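Local coordinates for protein aerobactin synthase IucC (Klebsiella pneumoniae, PDB 6CN7) that probably catalyses the ATP-dependent attachment of a second N-acetyl-N-hydroxylysine to N-citryl-N-acetyl-N-hydroxylysine, the step that yields the siderophore aerobactin, at residues 41-46 against 80-85. The protein carries 5 engineered substitutions. Residues are numbered along the deposited sequence; the frame is centred on the assembly and turned at random.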
ATOM      1  N   ILE A  41     -37.510 -15.205   7.164  1.00 55.34           N
ATOM      2  CA  ILE A  41     -36.601 -14.853   8.249  1.00 52.39           C
ATOM      3  C   ILE A  41     -36.837 -13.387   8.573  1.00 53.56           C
ATOM      4  O   ILE A  41     -36.730 -12.528   7.689  1.00 55.37           O
ATOM      5  CB  ILE A  41     -35.129 -15.107   7.883  1.00 48.91           C
ATOM      6  CG1 ILE A  41     -34.869 -16.612   7.764  1.00 49.68           C
ATOM      7  CG2 ILE A  41     -34.197 -14.492   8.932  1.00 45.52           C
ATOM      8  CD1 ILE A  41     -33.513 -16.963   7.179  1.00 42.96           C
ATOM      9  N   ASN A  42     -37.160 -13.101   9.827  1.00 55.93           N
ATOM     10  CA  ASN A  42     -37.525 -11.758  10.248  1.00 57.31           C
ATOM     11  C   ASN A  42     -36.344 -11.080  10.927  1.00 56.71           C
ATOM     12  O   ASN A  42     -35.740 -11.641  11.848  1.00 61.92           O
ATOM     13  CB  ASN A  42     -38.727 -11.796  11.192  1.00 60.50           C
ATOM     14  CG  ASN A  42     -40.006 -12.220  10.492  1.00 60.72           C
ATOM     15  OD1 ASN A  42     -40.137 -12.086   9.276  1.00 58.51           O
ATOM     16  ND2 ASN A  42     -40.962 -12.724  11.264  1.00 61.50           N
ATOM     17  N   LEU A  43     -36.021  -9.878  10.466  1.00 54.96           N
ATOM     18  CA  LEU A  43     -35.036  -9.023  11.107  1.00 56.56           C
ATOM     19  C   LEU A  43     -35.721  -7.729  11.520  1.00 64.00           C
ATOM     20  O   LEU A  43     -36.856  -7.468  11.100  1.00 60.96           O
ATOM     21  CB  LEU A  43     -33.871  -8.731  10.162  1.00 57.84           C
ATOM     22  CG  LEU A  43     -33.110  -9.954   9.650  1.00 60.08           C
ATOM     23  CD1 LEU A  43     -32.113  -9.547   8.577  1.00 56.72           C
ATOM     24  CD2 LEU A  43     -32.406 -10.660  10.792  1.00 63.81           C
ATOM     25  N   PRO A  44     -35.083  -6.898  12.341  1.00 67.28           N
ATOM     26  CA  PRO A  44     -35.632  -5.558  12.587  1.00 68.66           C
ATOM     27  C   PRO A  44     -35.714  -4.775  11.286  1.00 72.31           C
ATOM     28  O   PRO A  44     -34.715  -4.588  10.590  1.00 80.85           O
ATOM     29  CB  PRO A  44     -34.631  -4.937  13.567  1.00 68.84           C
ATOM     30  CG  PRO A  44     -33.919  -6.092  14.186  1.00 67.17           C
ATOM     31  CD  PRO A  44     -33.867  -7.153  13.132  1.00 65.14           C
ATOM     32  N   GLY A  45     -36.922  -4.332  10.952  1.00 67.12           N
ATOM     33  CA  GLY A  45     -37.110  -3.497   9.784  1.00 70.05           C
ATOM     34  C   GLY A  45     -36.978  -4.190   8.446  1.00 68.22           C
ATOM     35  O   GLY A  45     -36.819  -3.507   7.430  1.00 74.44           O
ATOM     36  N   ALA A  46     -37.032  -5.518   8.402  1.00 59.91           N
ATOM     37  CA  ALA A  46     -37.014  -6.209   7.121  1.00 61.30           C
ATOM     38  C   ALA A  46     -37.418  -7.660   7.324  1.00 60.28           C
ATOM     39  O   ALA A  46     -37.179  -8.244   8.385  1.00 59.38           O
ATOM     40  CB  ALA A  46     -35.634  -6.130   6.459  1.00 63.36           C
ATOM     41  N   LEU A  80     -26.328  -6.697   5.035  1.00 45.90           N
ATOM     42  CA  LEU A  80     -25.307  -6.349   6.017  1.00 48.02           C
ATOM     43  C   LEU A  80     -25.758  -5.179   6.883  1.00 49.27           C
ATOM     44  O   LEU A  80     -25.562  -5.189   8.103  1.00 50.46           O
ATOM     45  CB  LEU A  80     -23.991  -6.025   5.309  1.00 47.98           C
ATOM     46  CG  LEU A  80     -22.801  -5.645   6.196  1.00 54.53           C
ATOM     47  CD1 LEU A  80     -22.495  -6.735   7.215  1.00 55.46           C
ATOM     48  CD2 LEU A  80     -21.573  -5.364   5.339  1.00 56.69           C
ATOM     49  N   MET A  81     -26.371  -4.160   6.272  1.00 51.88           N
ATOM     50  CA  MET A  81     -26.887  -3.039   7.052  1.00 55.68           C
ATOM     51  C   MET A  81     -28.009  -3.478   7.983  1.00 53.56           C
ATOM     52  O   MET A  81     -28.137  -2.948   9.093  1.00 53.84           O
ATOM     53  CB  MET A  81     -27.371  -1.926   6.119  1.00 59.15           C
ATOM     54  CG  MET A  81     -26.273  -1.306   5.264  1.00 64.78           C
ATOM     55  SD  MET A  81     -24.897  -0.654   6.233  1.00 73.46           S
ATOM     56  CE  MET A  81     -25.702   0.644   7.167  1.00 74.23           C
ATOM     57  N   GLN A  82     -28.824  -4.446   7.562  1.00 52.68           N
ATOM     58  CA  GLN A  82     -29.872  -4.966   8.432  1.00 51.00           C
ATOM     59  C   GLN A  82     -29.308  -5.767   9.598  1.00 52.06           C
ATOM     60  O   GLN A  82     -30.007  -5.955  10.598  1.00 55.23           O
ATOM     61  CB  GLN A  82     -30.837  -5.839   7.629  1.00 53.64           C
ATOM     62  CG  GLN A  82     -31.587  -5.094   6.535  1.00 53.55           C
ATOM     63  CD  GLN A  82     -32.329  -6.029   5.601  1.00 54.59           C
ATOM     64  OE1 GLN A  82     -32.180  -7.249   5.678  1.00 53.78           O
ATOM     65  NE2 GLN A  82     -33.134  -5.463   4.712  1.00 57.40           N
ATOM     66  N   LEU A  83     -28.070  -6.245   9.495  1.00 55.48           N
ATOM     67  CA  LEU A  83     -27.464  -7.032  10.561  1.00 57.16           C
ATOM     68  C   LEU A  83     -26.742  -6.188  11.602  1.00 59.71           C
ATOM     69  O   LEU A  83     -26.355  -6.724  12.646  1.00 62.24           O
ATOM     70  CB  LEU A  83     -26.470  -8.043   9.979  1.00 54.62           C
ATOM     71  CG  LEU A  83     -27.046  -9.132   9.075  1.00 54.23           C
ATOM     72  CD1 LEU A  83     -25.923  -9.939   8.442  1.00 53.33           C
ATOM     73  CD2 LEU A  83     -27.980 -10.041   9.853  1.00 55.85           C
ATOM     74  N   LYS A  84     -26.540  -4.895  11.347  1.00 59.32           N
ATOM     75  CA  LYS A  84     -25.841  -4.048  12.311  1.00 63.47           C
ATOM     76  C   LYS A  84     -26.472  -4.095  13.695  1.00 65.45           C
ATOM     77  O   LYS A  84     -25.732  -4.260  14.680  1.00 70.19           O
ATOM     78  CB  LYS A  84     -25.775  -2.609  11.781  1.00 64.82           C
ATOM     79  CG  LYS A  84     -24.981  -1.654  12.658  1.00 65.22           C
ATOM     80  CD  LYS A  84     -24.925  -0.272  12.032  1.00 69.16           C
ATOM     81  CE  LYS A  84     -24.218   0.735  12.922  1.00 71.44           C
ATOM     82  NZ  LYS A  84     -24.171   2.072  12.272  1.00 75.46           N
ATOM     83  N   PRO A  85     -27.794  -3.979  13.853  1.00 63.78           N
ATOM     84  CA  PRO A  85     -28.365  -4.135  15.202  1.00 65.22           C
ATOM     85  C   PRO A  85     -28.276  -5.560  15.712  1.00 71.21           C
ATOM     86  O   PRO A  85     -28.036  -5.778  16.905  1.00 77.35           O
ATOM     87  CB  PRO A  85     -29.826  -3.689  15.026  1.00 60.48           C
ATOM     88  CG  PRO A  85     -29.905  -3.057  13.665  1.00 61.64           C
ATOM     89  CD  PRO A  85     -28.834  -3.694  12.852  1.00 60.43           C
TER
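The amide oxygen OE1 of Q82 accepts a hydrogen bond from NE1 of W48, just beyond the hairpin turn, while two carbons of 41-46 lie against it: L43 CD1 and A46 CB are each 3.7 Å from Q82 OE1. Between the two segments the contact itself is van der Waals, burying 243 Å² in all. Q82 carries its largest share: CG lies anti to the carbonyl carbon (chi1 -63°) and the chain beyond is extended, which carries the amide from the helix to the turn. The methyl of A46 rests against this amide, with A46 CB 3.4 Å from Q82 CD. Its approach to Q82 NE2, at 3.1 Å, is tighter than ordinary packing and is of doubtful accuracy; NE2 also has a hydrogen-bond partner outside both segments. L43 crosses the glutamine chain at about a right angle, its CD1 lying 4.0 Å from Q82 CB. The same methyl reaches the next residue of the helix, with L43 CD1 4.4 Å from L83 CD2.

Residues L43 to A46 form a type II turn, with G45 at the position of positive phi (72°), which favours glycine. The turn's own bond, A46 N to L43 O, is weak, whereas the reverse bond from L43 N to A46 O, 2.9 Å, pairs the strand ends. L43 and A46, paired across the hairpin, both direct their CB atoms to the helix. The turn joins strands 38-43 and 46-54 of an antiparallel sheet. L43 also packs on L79 and V86 of helix 76-87, whose L80 and M81 lean on helix 91-114, placing helix 76-87 between hairpin and helix 91-114.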